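Dihydropyrimidinase (Brevibacillus agri, PDB 3SFW) catalyses the reversible hydrolytic ring opening of dihydropyrimidines to N-carbamoyl-beta-amino acids, probably with the two zinc ions bound in its active site. Local coordinates at residues A[59-64]-A[87-92]; A[93-98]-A[122-127]; A[99-104]-A[134-139]; A[178-183]-A[233-238]. All coordinates share one frame; numbering follows the deposited sequence.

Contact 1: A[59-64]-A[87-92]; sequences THLDMP and TSIVDF. With ZN (zinc ion), chain F.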
loop_
_atom_site.group_PDB
_atom_site.type_symbol
_atom_site.label_atom_id
_atom_site.label_comp_id
_atom_site.label_asym_id
_atom_site.label_seq_id
_atom_site.Cartn_x
_atom_site.Cartn_y
_atom_site.Cartn_z
ATOM N N THR A 59 12.905 -10.162 28.585
ATOM C CA THR A 59 14.180 -10.612 29.204
ATOM C C THR A 59 14.280 -12.136 29.206
ATOM O O THR A 59 13.267 -12.830 29.123
ATOM C CB THR A 59 14.366 -10.077 30.640
ATOM O OG1 THR A 59 13.374 -10.639 31.520
ATOM C CG2 THR A 59 14.153 -8.512 30.655
ATOM N N HIS A 60 15.514 -12.634 29.252
ATOM C CA HIS A 60 15.803 -14.062 29.262
ATOM C C HIS A 60 16.880 -14.344 30.321
ATOM O O HIS A 60 18.051 -14.640 29.984
ATOM C CB HIS A 60 16.316 -14.517 27.879
ATOM C CG HIS A 60 15.326 -14.296 26.776
ATOM N ND1 HIS A 60 14.238 -15.124 26.586
ATOM C CD2 HIS A 60 15.232 -13.320 25.844
ATOM C CE1 HIS A 60 13.550 -14.707 25.532
ATOM N NE2 HIS A 60 14.118 -13.592 25.082
ATOM N N LEU A 61 16.515 -14.183 31.593
ATOM C CA LEU A 61 17.508 -14.387 32.657
ATOM C C LEU A 61 17.621 -15.891 32.992
ATOM O O LEU A 61 16.604 -16.606 33.076
ATOM C CB LEU A 61 17.069 -13.617 33.913
ATOM C CG LEU A 61 16.793 -12.122 33.695
ATOM C CD1 LEU A 61 16.530 -11.437 35.057
ATOM C CD2 LEU A 61 18.038 -11.460 33.024
ATOM N N ASP A 62 18.852 -16.357 33.249
ATOM C CA ASP A 62 19.098 -17.757 33.574
ATOM C C ASP A 62 18.444 -18.702 32.588
ATOM O O ASP A 62 17.789 -19.693 32.982
ATOM C CB ASP A 62 18.617 -18.070 35.000
ATOM C CG ASP A 62 19.311 -19.296 35.603
ATOM O OD1 ASP A 62 20.536 -19.486 35.397
ATOM O OD2 ASP A 62 18.617 -20.066 36.299
ATOM N N MET A 63 18.541 -18.368 31.314
ATOM C CA MET A 63 17.829 -19.109 30.281
ATOM C C MET A 63 18.750 -20.180 29.681
ATOM O O MET A 63 19.835 -19.873 29.191
ATOM C CB MET A 63 17.443 -18.138 29.154
ATOM C CG MET A 63 16.703 -18.841 27.971
ATOM S SD MET A 63 16.967 -17.871 26.466
ATOM C CE MET A 63 15.888 -18.624 25.302
ATOM N N PRO A 64 18.282 -21.423 29.616
ATOM C CA PRO A 64 19.058 -22.433 28.861
ATOM C C PRO A 64 18.864 -22.262 27.352
ATOM O O PRO A 64 17.723 -22.317 26.870
ATOM C CB PRO A 64 18.433 -23.768 29.319
ATOM C CG PRO A 64 16.981 -23.400 29.668
ATOM C CD PRO A 64 17.000 -21.947 30.148
ATOM N N THR A 87 12.641 -0.946 36.641
ATOM C CA THR A 87 12.158 -1.422 37.921
ATOM C C THR A 87 11.271 -2.701 37.877
ATOM O O THR A 87 10.924 -3.259 38.949
ATOM C CB THR A 87 11.433 -0.297 38.713
ATOM O OG1 THR A 87 10.421 0.269 37.878
ATOM C CG2 THR A 87 12.406 0.809 39.112
ATOM N N SER A 88 10.813 -3.109 36.676
ATOM C CA SER A 88 10.063 -4.361 36.530
ATOM C C SER A 88 10.509 -5.015 35.247
ATOM O O SER A 88 10.849 -4.311 34.265
ATOM C CB SER A 88 8.552 -4.046 36.417
ATOM O OG SER A 88 8.074 -3.762 37.697
ATOM N N ILE A 89 10.512 -6.347 35.225
ATOM C CA ILE A 89 10.777 -7.084 34.013
ATOM C C ILE A 89 9.694 -8.115 33.779
ATOM O O ILE A 89 8.971 -8.507 34.724
ATOM C CB ILE A 89 12.153 -7.876 34.077
ATOM C CG1 ILE A 89 12.145 -8.900 35.236
ATOM C CG2 ILE A 89 13.341 -6.904 34.242
ATOM C CD1 ILE A 89 13.340 -9.841 35.172
ATOM N N VAL A 90 9.582 -8.568 32.530
ATOM C CA VAL A 90 8.698 -9.684 32.254
ATOM C C VAL A 90 9.512 -10.654 31.436
ATOM O O VAL A 90 9.991 -10.316 30.313
ATOM C CB VAL A 90 7.398 -9.269 31.503
ATOM C CG1 VAL A 90 6.377 -10.441 31.589
ATOM C CG2 VAL A 90 6.777 -7.973 32.167
ATOM N N ASP A 91 9.789 -11.803 32.058
ATOM C CA ASP A 91 10.752 -12.771 31.521
ATOM C C ASP A 91 10.034 -13.945 30.839
ATOM O O ASP A 91 8.947 -14.342 31.254
ATOM C CB ASP A 91 11.580 -13.285 32.717
ATOM C CG ASP A 91 12.846 -13.998 32.289
ATOM O OD1 ASP A 91 12.782 -15.224 32.098
ATOM O OD2 ASP A 91 13.894 -13.295 32.140
ATOM N N PHE A 92 10.649 -14.512 29.796
ATOM C CA PHE A 92 10.061 -15.666 29.108
ATOM C C PHE A 92 10.300 -17.025 29.788
ATOM O O PHE A 92 11.404 -17.616 29.688
ATOM C CB PHE A 92 10.561 -15.690 27.644
ATOM C CG PHE A 92 9.991 -14.575 26.816
ATOM C CD1 PHE A 92 10.689 -13.382 26.628
ATOM C CD2 PHE A 92 8.764 -14.722 26.218
ATOM C CE1 PHE A 92 10.175 -12.363 25.877
ATOM C CE2 PHE A 92 8.213 -13.681 25.472
ATOM C CZ PHE A 92 8.920 -12.479 25.325
HETATM ZN ZN ZN F . 13.784 -12.907 23.111
HETATM O O HOH W 1 13.802 -17.258 28.416
HETATM O O HOH W 2 14.680 -16.786 31.042
#

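Contact 2: A[93-98]-A[122-127]; sequences CLTSKG and FHLMVS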
loop_
_atom_site.group_PDB
_atom_site.type_symbol
_atom_site.label_atom_id
_atom_site.label_comp_id
_atom_site.label_asym_id
_atom_site.label_seq_id
_atom_site.Cartn_x
_atom_site.Cartn_y
_atom_site.Cartn_z
ATOM N N CYS A 93 9.216 -17.581 30.309
ATOM C CA CYS A 93 9.224 -18.958 30.832
ATOM C C CYS A 93 9.109 -19.952 29.670
ATOM O O CYS A 93 8.092 -19.991 28.926
ATOM C CB CYS A 93 8.044 -19.106 31.796
ATOM S SG CYS A 93 7.825 -20.819 32.361
ATOM N N LEU A 94 10.165 -20.737 29.462
ATOM C CA LEU A 94 10.191 -21.653 28.329
ATOM C C LEU A 94 9.551 -22.975 28.705
ATOM O O LEU A 94 9.618 -23.396 29.855
ATOM C CB LEU A 94 11.622 -21.915 27.901
ATOM C CG LEU A 94 12.426 -20.657 27.611
ATOM C CD1 LEU A 94 13.833 -21.110 27.108
ATOM C CD2 LEU A 94 11.724 -19.755 26.540
ATOM N N THR A 95 8.996 -23.643 27.708
ATOM C CA THR A 95 8.365 -24.960 27.919
ATOM C C THR A 95 8.923 -25.970 26.910
ATOM O O THR A 95 9.513 -25.602 25.901
ATOM C CB THR A 95 6.849 -24.877 27.717
ATOM O OG1 THR A 95 6.557 -24.435 26.372
ATOM C CG2 THR A 95 6.245 -23.909 28.702
ATOM N N SER A 96 8.740 -27.253 27.202
ATOM C CA SER A 96 9.102 -28.306 26.248
ATOM C C SER A 96 7.888 -29.204 25.992
ATOM O O SER A 96 7.030 -29.351 26.853
ATOM C CB SER A 96 10.304 -29.125 26.765
ATOM O OG SER A 96 10.058 -29.640 28.069
ATOM N N LYS A 97 7.792 -29.762 24.794
ATOM C CA LYS A 97 6.646 -30.618 24.477
ATOM C C LYS A 97 6.580 -31.785 25.431
ATOM O O LYS A 97 7.605 -32.265 25.911
ATOM C CB LYS A 97 6.715 -31.124 23.046
ATOM C CG LYS A 97 6.415 -30.069 22.026
ATOM C CD LYS A 97 6.836 -30.541 20.670
ATOM C CE LYS A 97 7.297 -29.379 19.820
ATOM N NZ LYS A 97 7.158 -29.725 18.384
ATOM N N GLY A 98 5.360 -32.184 25.771
ATOM C CA GLY A 98 5.160 -33.292 26.693
ATOM C C GLY A 98 5.325 -32.952 28.162
ATOM O O GLY A 98 5.043 -33.789 29.009
ATOM N N PHE A 122 6.085 -13.155 34.395
ATOM C CA PHE A 122 6.479 -14.101 33.367
ATOM C C PHE A 122 5.527 -14.054 32.176
ATOM O O PHE A 122 4.305 -14.011 32.351
ATOM C CB PHE A 122 6.475 -15.553 33.913
ATOM C CG PHE A 122 7.448 -15.784 35.047
ATOM C CD1 PHE A 122 8.756 -15.247 35.016
ATOM C CD2 PHE A 122 7.056 -16.543 36.148
ATOM C CE1 PHE A 122 9.589 -15.374 36.072
ATOM C CE2 PHE A 122 7.921 -16.681 37.251
ATOM C CZ PHE A 122 9.186 -16.139 37.199
ATOM N N HIS A 123 6.089 -14.228 30.963
ATOM C CA HIS A 123 5.307 -14.729 29.804
ATOM C C HIS A 123 5.451 -16.256 29.747
ATOM O O HIS A 123 6.402 -16.809 30.284
ATOM C CB HIS A 123 5.845 -14.170 28.462
ATOM C CG HIS A 123 6.208 -12.719 28.489
ATOM N ND1 HIS A 123 5.263 -11.695 28.511
ATOM C CD2 HIS A 123 7.423 -12.121 28.403
ATOM C CE1 HIS A 123 5.905 -10.537 28.435
ATOM N NE2 HIS A 123 7.215 -10.773 28.451
ATOM N N LEU A 124 4.622 -16.921 28.954
ATOM C CA LEU A 124 4.761 -18.410 28.823
ATOM C C LEU A 124 4.901 -18.815 27.365
ATOM O O LEU A 124 4.032 -18.491 26.535
ATOM C CB LEU A 124 3.518 -19.095 29.414
ATOM C CG LEU A 124 3.591 -20.628 29.378
ATOM C CD1 LEU A 124 4.698 -21.099 30.341
ATOM C CD2 LEU A 124 2.230 -21.146 29.854
ATOM N N MET A 125 5.987 -19.522 27.049
ATOM C CA MET A 125 6.178 -20.135 25.708
ATOM C C MET A 125 5.165 -21.245 25.444
ATOM O O MET A 125 4.927 -22.082 26.311
ATOM C CB MET A 125 7.579 -20.702 25.618
ATOM C CG MET A 125 7.785 -21.576 24.358
ATOM S SD MET A 125 9.513 -22.191 24.508
ATOM C CE MET A 125 9.396 -23.528 23.293
ATOM N N VAL A 126 4.541 -21.232 24.279
ATOM C CA VAL A 126 3.682 -22.384 23.840
ATOM C C VAL A 126 4.406 -23.077 22.679
ATOM O O VAL A 126 4.758 -22.412 21.694
ATOM C CB VAL A 126 2.265 -21.916 23.426
ATOM C CG1 VAL A 126 1.387 -23.089 22.977
ATOM C CG2 VAL A 126 1.603 -21.201 24.607
ATOM N N SER A 127 4.756 -24.359 22.874
ATOM C CA SER A 127 5.480 -25.158 21.830
ATOM C C SER A 127 4.473 -25.906 20.993
ATOM O O SER A 127 4.770 -26.280 19.870
ATOM C CB SER A 127 6.458 -26.204 22.433
ATOM O OG SER A 127 6.370 -26.301 23.870
HETATM O O HOH W 3 6.237 -27.219 17.903
#

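Contact 3: A[99-104]-A[134-139]; sequences ESLHSA and LEELES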
loop_
_atom_site.group_PDB
_atom_site.type_symbol
_atom_site.label_atom_id
_atom_site.label_comp_id
_atom_site.label_asym_id
_atom_site.label_seq_id
_atom_site.Cartn_x
_atom_site.Cartn_y
_atom_site.Cartn_z
ATOM N N GLU A 99 5.830 -31.751 28.469
ATOM C CA GLU A 99 5.942 -31.282 29.865
ATOM C C GLU A 99 4.732 -30.366 30.167
ATOM O O GLU A 99 4.306 -29.598 29.298
ATOM C CB GLU A 99 7.263 -30.505 30.045
ATOM C CG GLU A 99 7.465 -29.901 31.440
ATOM C CD GLU A 99 8.352 -28.612 31.475
ATOM O OE1 GLU A 99 8.480 -27.910 30.424
ATOM O OE2 GLU A 99 8.831 -28.265 32.598
ATOM N N SER A 100 4.141 -30.473 31.352
ATOM C CA SER A 100 3.017 -29.567 31.659
ATOM C C SER A 100 3.500 -28.122 31.648
ATOM O O SER A 100 4.663 -27.831 31.982
ATOM C CB SER A 100 2.380 -29.891 32.980
ATOM O OG SER A 100 3.109 -29.365 34.065
ATOM N N LEU A 101 2.598 -27.216 31.310
ATOM C CA LEU A 101 2.894 -25.781 31.402
ATOM C C LEU A 101 3.181 -25.420 32.849
ATOM O O LEU A 101 4.009 -24.572 33.122
ATOM C CB LEU A 101 1.689 -24.964 30.909
ATOM C CG LEU A 101 1.229 -25.223 29.464
ATOM C CD1 LEU A 101 0.026 -24.351 29.143
ATOM C CD2 LEU A 101 2.393 -24.943 28.468
ATOM N N HIS A 102 2.433 -26.005 33.797
ATOM C CA HIS A 102 2.586 -25.600 35.178
ATOM C C HIS A 102 3.926 -25.989 35.764
ATOM O O HIS A 102 4.418 -25.305 36.636
ATOM C CB HIS A 102 1.450 -26.147 36.077
ATOM C CG HIS A 102 0.115 -25.453 35.876
ATOM N ND1 HIS A 102 -0.376 -24.484 36.732
ATOM C CD2 HIS A 102 -0.781 -25.544 34.862
ATOM C CE1 HIS A 102 -1.563 -24.074 36.295
ATOM N NE2 HIS A 102 -1.856 -24.751 35.197
ATOM N N SER A 103 4.511 -27.086 35.281
ATOM C CA SER A 103 5.834 -27.476 35.757
ATOM C C SER A 103 6.872 -26.455 35.314
ATOM O O SER A 103 7.763 -26.145 36.043
ATOM C CB SER A 103 6.229 -28.897 35.320
ATOM O OG SER A 103 6.285 -29.005 33.913
ATOM N N ALA A 104 6.729 -25.941 34.108
ATOM C CA ALA A 104 7.713 -24.941 33.607
ATOM C C ALA A 104 7.554 -23.670 34.437
ATOM O O ALA A 104 8.551 -23.044 34.843
ATOM C CB ALA A 104 7.461 -24.673 32.102
ATOM N N LEU A 134 -4.239 -26.617 25.879
ATOM C CA LEU A 134 -5.287 -25.621 25.752
ATOM C C LEU A 134 -6.121 -25.570 27.041
ATOM O O LEU A 134 -6.486 -24.494 27.535
ATOM C CB LEU A 134 -6.158 -25.931 24.540
ATOM C CG LEU A 134 -5.435 -25.755 23.184
ATOM C CD1 LEU A 134 -6.464 -26.040 22.101
ATOM C CD2 LEU A 134 -4.885 -24.322 23.003
ATOM N N GLU A 135 -6.364 -26.740 27.629
ATOM C CA GLU A 135 -7.131 -26.792 28.886
ATOM C C GLU A 135 -6.351 -26.151 30.019
ATOM O O GLU A 135 -6.899 -25.370 30.813
ATOM C CB GLU A 135 -7.516 -28.248 29.259
ATOM C CG GLU A 135 -8.342 -28.957 28.172
ATOM C CD GLU A 135 -9.643 -29.618 28.688
ATOM O OE1 GLU A 135 -10.506 -29.976 27.833
ATOM O OE2 GLU A 135 -9.783 -29.820 29.929
ATOM N N GLU A 136 -5.054 -26.419 30.048
ATOM C CA GLU A 136 -4.176 -25.914 31.084
ATOM C C GLU A 136 -4.082 -24.398 31.094
ATOM O O GLU A 136 -3.846 -23.789 32.146
ATOM C CB GLU A 136 -2.773 -26.502 30.891
ATOM C CG GLU A 136 -2.051 -26.631 32.130
ATOM C CD GLU A 136 -0.708 -27.346 32.045
ATOM O OE1 GLU A 136 -0.266 -27.894 31.009
ATOM O OE2 GLU A 136 -0.057 -27.254 33.066
ATOM N N LEU A 137 -4.232 -23.785 29.919
ATOM C CA LEU A 137 -4.064 -22.319 29.812
ATOM C C LEU A 137 -5.080 -21.549 30.644
ATOM O O LEU A 137 -4.843 -20.409 31.026
ATOM C CB LEU A 137 -4.113 -21.877 28.337
ATOM C CG LEU A 137 -2.819 -22.183 27.567
ATOM C CD1 LEU A 137 -3.040 -21.900 26.090
ATOM C CD2 LEU A 137 -1.680 -21.299 28.153
ATOM N N GLU A 138 -6.234 -22.162 30.939
ATOM C CA GLU A 138 -7.231 -21.430 31.730
ATOM C C GLU A 138 -6.738 -20.995 33.105
ATOM O O GLU A 138 -6.772 -19.798 33.454
ATOM C CB GLU A 138 -8.566 -22.197 31.831
ATOM C CG GLU A 138 -9.637 -21.352 32.510
ATOM C CD GLU A 138 -10.981 -22.057 32.542
ATOM O OE1 GLU A 138 -11.015 -23.261 32.893
ATOM O OE2 GLU A 138 -11.974 -21.432 32.137
ATOM N N SER A 139 -6.145 -21.920 33.860
ATOM C CA SER A 139 -5.612 -21.505 35.171
ATOM C C SER A 139 -4.320 -20.749 35.015
ATOM O O SER A 139 -3.975 -19.940 35.866
ATOM C CB SER A 139 -5.425 -22.717 36.085
ATOM O OG SER A 139 -4.467 -23.597 35.535
#

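Contact 4: A[178-183]-A[233-238]; sequences ALVQVH and AQLYVV. With ZN (zinc ion), chain D.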
loop_
_atom_site.group_PDB
_atom_site.type_symbol
_atom_site.label_atom_id
_atom_site.label_comp_id
_atom_site.label_asym_id
_atom_site.label_seq_id
_atom_site.Cartn_x
_atom_site.Cartn_y
_atom_site.Cartn_z
ATOM N N ALA A 178 -5.786 -13.409 26.705
ATOM C CA ALA A 178 -4.330 -13.327 26.681
ATOM C C ALA A 178 -3.868 -12.600 25.439
ATOM O O ALA A 178 -4.497 -12.699 24.380
ATOM C CB ALA A 178 -3.686 -14.749 26.725
ATOM N N LEU A 179 -2.676 -12.022 25.547
ATOM C CA LEU A 179 -1.986 -11.410 24.387
ATOM C C LEU A 179 -0.994 -12.470 23.858
ATOM O O LEU A 179 -0.337 -13.147 24.666
ATOM C CB LEU A 179 -1.178 -10.202 24.910
ATOM C CG LEU A 179 -0.336 -9.434 23.869
ATOM C CD1 LEU A 179 -1.225 -8.854 22.802
ATOM C CD2 LEU A 179 0.392 -8.353 24.633
ATOM N N VAL A 180 -0.968 -12.678 22.541
ATOM C CA VAL A 180 -0.020 -13.636 21.929
ATOM C C VAL A 180 1.155 -12.808 21.389
ATOM O O VAL A 180 0.956 -11.903 20.598
ATOM C CB VAL A 180 -0.668 -14.453 20.803
ATOM C CG1 VAL A 180 0.396 -15.364 20.137
ATOM C CG2 VAL A 180 -1.773 -15.366 21.396
ATOM N N GLN A 181 2.363 -13.189 21.818
ATOM C CA GLN A 181 3.612 -12.623 21.338
ATOM C C GLN A 181 4.179 -13.553 20.279
ATOM O O GLN A 181 4.141 -14.767 20.466
ATOM C CB GLN A 181 4.586 -12.584 22.467
ATOM C CG GLN A 181 4.221 -11.564 23.544
ATOM C CD GLN A 181 4.994 -11.836 24.799
ATOM O OE1 GLN A 181 5.888 -11.048 25.202
ATOM N NE2 GLN A 181 4.710 -12.926 25.397
ATOM N N VAL A 182 4.753 -12.999 19.207
ATOM C CA VAL A 182 5.524 -13.848 18.306
ATOM C C VAL A 182 6.956 -13.378 18.142
ATOM O O VAL A 182 7.183 -12.211 17.913
ATOM C CB VAL A 182 4.844 -13.928 16.920
ATOM C CG1 VAL A 182 5.777 -14.383 15.895
ATOM C CG2 VAL A 182 3.594 -14.819 16.993
ATOM N N HIS A 183 7.876 -14.346 18.034
ATOM C CA HIS A 183 9.185 -14.149 17.395
ATOM C C HIS A 183 8.969 -14.473 15.911
ATOM O O HIS A 183 8.797 -15.651 15.553
ATOM C CB HIS A 183 10.257 -15.129 17.990
ATOM C CG HIS A 183 11.583 -15.060 17.280
ATOM N ND1 HIS A 183 12.756 -14.655 17.896
ATOM C CD2 HIS A 183 11.900 -15.303 15.978
ATOM C CE1 HIS A 183 13.741 -14.693 17.008
ATOM N NE2 HIS A 183 13.246 -15.060 15.836
ATOM N N ALA A 233 -8.049 -11.924 17.236
ATOM C CA ALA A 233 -7.316 -11.998 18.511
ATOM C C ALA A 233 -6.434 -10.753 18.673
ATOM O O ALA A 233 -6.680 -9.714 18.035
ATOM C CB ALA A 233 -6.479 -13.280 18.539
ATOM N N GLN A 234 -5.458 -10.809 19.582
ATOM C CA GLN A 234 -4.556 -9.649 19.737
ATOM C C GLN A 234 -3.108 -10.135 19.722
ATOM O O GLN A 234 -2.799 -11.171 20.306
ATOM C CB GLN A 234 -4.846 -8.869 21.028
ATOM C CG GLN A 234 -5.047 -9.773 22.303
ATOM C CD GLN A 234 -6.549 -10.077 22.558
ATOM O OE1 GLN A 234 -7.438 -9.416 22.019
ATOM N NE2 GLN A 234 -6.821 -11.119 23.344
ATOM N N LEU A 235 -2.236 -9.413 18.999
ATOM C CA LEU A 235 -0.905 -9.913 18.667
ATOM C C LEU A 235 0.104 -8.875 19.083
ATOM O O LEU A 235 -0.128 -7.675 18.900
ATOM C CB LEU A 235 -0.776 -10.111 17.131
ATOM C CG LEU A 235 0.614 -10.619 16.660
ATOM C CD1 LEU A 235 0.736 -12.149 17.039
ATOM C CD2 LEU A 235 0.689 -10.492 15.134
ATOM N N TYR A 236 1.225 -9.333 19.629
ATOM C CA TYR A 236 2.345 -8.456 19.959
ATOM C C TYR A 236 3.606 -9.018 19.304
ATOM O O TYR A 236 4.017 -10.103 19.583
ATOM C CB TYR A 236 2.483 -8.387 21.479
ATOM C CG TYR A 236 3.623 -7.536 22.002
ATOM C CD1 TYR A 236 4.934 -8.038 22.044
ATOM C CD2 TYR A 236 3.354 -6.314 22.649
ATOM C CE1 TYR A 236 5.976 -7.307 22.665
ATOM C CE2 TYR A 236 4.370 -5.555 23.233
ATOM C CZ TYR A 236 5.673 -6.046 23.230
ATOM O OH TYR A 236 6.645 -5.386 23.955
ATOM N N VAL A 237 4.134 -8.296 18.335
ATOM C CA VAL A 237 5.294 -8.755 17.598
ATOM C C VAL A 237 6.544 -8.288 18.336
ATOM O O VAL A 237 6.806 -7.075 18.422
ATOM C CB VAL A 237 5.318 -8.182 16.151
ATOM C CG1 VAL A 237 6.513 -8.833 15.353
ATOM C CG2 VAL A 237 3.957 -8.436 15.431
ATOM N N VAL A 238 7.360 -9.226 18.843
ATOM C CA VAL A 238 8.528 -8.807 19.647
ATOM C C VAL A 238 9.669 -8.458 18.666
ATOM O O VAL A 238 9.619 -8.835 17.494
ATOM C CB VAL A 238 9.052 -9.915 20.628
ATOM C CG1 VAL A 238 7.913 -10.411 21.561
ATOM C CG2 VAL A 238 9.623 -11.120 19.845
HETATM ZN ZN ZN D . 13.250 -13.714 19.822
HETATM O O HOH W 4 -4.574 -13.021 21.473
HETATM O O HOH W 5 14.073 -15.413 20.750
HETATM O O HOH W 6 15.444 -13.759 19.384
#

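Contact 1: A[59-64]-A[87-92]
The imidazole of His60 and the phenyl ring of Phe92 lie nearly parallel, their planes 18° apart, but offset enough that little of one ring covers the other, with centroids 5.1 Å apart. The touch falls to one corner, where His60 CE1 comes 3.3 Å from Phe92 CD1. Thr59 O lies against the rim of the Phe92 ring, close to its plane; His58 meets the same ring edge-to-face. On the imidazole, NE2 binds a zinc ion at 2.1 Å, while ND1 donates in the ring plane to a water that in turn donates to Phe92 O. With both nitrogens engaged, the rotation of the ring is fixed. Thr59 and Asp91 form a parallel beta bridge between strands 49-59 and 86-93, the first two strands of the amidohydrolase beta/alpha barrel, with Phe92 N donating to Thr59 O at 3.2 Å. His58 and His60, the paired histidines at the end of the first strand, share their zinc with Asp315 and carboxylated Lys150. Beside the bridge, one carboxylate oxygen takes two donors. Asp91 OD2 accepts from Thr59 OG1 at 2.8 Å on its anti side, somewhat out of plane, and through its syn lone pair from Leu61 N, also at 2.8 Å and almost straight (174°). CG of Asp91 stands anti to the backbone N (chi1 -165°), which carries the carboxylate to Thr59 and the loop after it. Asp91 OD1 is satisfied by Trp108 NE1 and by a water that also donates to Leu61 O. Leu61 CD1 and Ile89 CD1 meet tip to tip at 3.6 Å, both side chains touching Thr78 of helix 74-83.

Contact 2: A[93-98]-A[122-127]
Thr95 and Leu124 cross at about a right angle, with Thr95 CG2 3.6 Å from Leu124 CD1. The same methyl of Leu124 also reaches Cys93 SG, at 3.7 Å, so one leucine branch fills the corner between two opposing side chains. The two substituents of Thr95 divide the work. Its CG2 packs on Leu124, though it also lies close to Met125 O, whereas OG1, set between the backbone N and the carbonyl carbon (chi1 60°), donates to Met125 O at 2.9 Å. This donor stands above the carbonyl plane, 62° out of it, so it is not aligned with a lone pair. Ser127 OG in turn donates to Thr95 OG1 at 3.1 Å, making a short relay from Ser127 through Thr95 to the backbone. The reach coincides with a nearly eclipsed first torsion of Ser127 (chi1 6°), probably a strained setting. Met125 runs extended alongside Thr95, placing SD 3.6 Å from Thr95 N as a weak acceptor; Leu94 crosses it obliquely, its CD2 3.9 Å from the sulfur. Backbone bonds from Cys93 N to His123 O and from Met125 N to Cys93 O (2.9 Å) flank the parallel bridge of Cys93 with Leu124. This is where strands 86-93 and 119-124 of the beta/alpha barrel end side by side: Ala104 and Trp108 of helix 101-112 pack on Cys93, Leu124 leans on Ile146, and Met125 reaches Leu159.

Contact 3: A[99-104]-A[134-139]
Glu136 reaches across to the start of helix 101-112, where its OE1 accepts from Leu101 N at 3.0 Å with an N-H...O angle of 159°. The donor comes to the syn side of that oxygen but well out of the carboxylate plane. The glutamate gets there as a long arm: CG is anti to the backbone N (chi1 -151°) and the chain beyond is extended. His102 N also points to OE2, at 2.9 Å, although the position of that oxygen is less sure. Ser100 occupies the N-cap position, its OG accepting from Ser103 N at 2.9 Å, so the serine and the glutamate together serve the first N-H groups of the helix. The close-packed part lies inward, where Leu101 CD1 meets Leu137 CD2 at 3.6 Å; Val133 adds to Leu101, while Leu149 and Leu176 adjoin Leu137. Toward the partly exposed side the hold is looser. The His102 ring lies along the Glu136 chain, with CG at its edge but its fit to the carboxylate doubtful, and NE2 makes a weak, bent bond (2.9 Å, 121°) to Ser139 OG. These helices, each following a barrel strand, are neighbours in the barrel's outer layer. With an alanine in place of Glu136, Leu101 N would probably be left without its acceptor and a gap would open between the start of helix 101-112 and helix 131-142. A carboxylate set at a helix N-terminus faces the positive end of the helix dipole, which probably favours its ionised form and ties the two helices electrostatically as well as by packing.

Contact 4: A[178-183]-A[233-238]
Ala178 O is gripped twice, by Gln234 NE2 at 3.0 Å and by a water at 2.9 Å that accepts from Gln234 N. The N-H...O bond from NE2 is nearly straight (173°), with Ala178 O in the plane of the Gln234 amide, yet the donor stands above the carbonyl plane of Ala178. The bend of Gln234 at chi2, with CG between the backbone N and the carbonyl carbon (chi1 45°), folds the amide back to this point. Replacing Gln234 by a leucine would probably cost Ala178 O its side-chain donor, leaving the water bridge to hold this end of the pairing. Beyond it strands 180-182 and 234-237 run parallel, Tyr236 N donating to Val180 O at 2.8 Å. On one face Leu179 CD2 packs 3.8 Å from Tyr236 CB, and Gln181 lies side by side with the tyrosine, whose hydroxyl is hydrogen-bonded to Glu262 and Thr311. On the other, Val182 CG2 meets Leu235 CD1 at 3.9 Å against Ala224 of helix 214-230. These neighbouring barrel strands lead to the metal: His183 ND1 binds zinc at 2.2 Å, alongside His239, carboxylated Lys150 and two waters. Because Glu185 holds NE2 of the same imidazole, both ring nitrogens are engaged, fixing its orientation.

How the contacts relate
From the N terminus, contact 1 comes first, closing the excursion through helix 74-83 that separates the first two barrel strands and bringing a zinc ligand beside the second. Contact 2 begins where contact 1 ends, on the same strand 86-93, and joins it to strand 119-124; Asp91 O and His123 N probably bond between the two. Contact 3 crosses contact 2, its segments alternating with those of 93-98 and 122-127, and pairs the helices following these strands; Ala104 packs back on Thr95. Contact 4 follows in series, closing a largely helical excursion. It reaches contacts 1 and 2 through Gln181 OE1, which packs against Phe92 and His123.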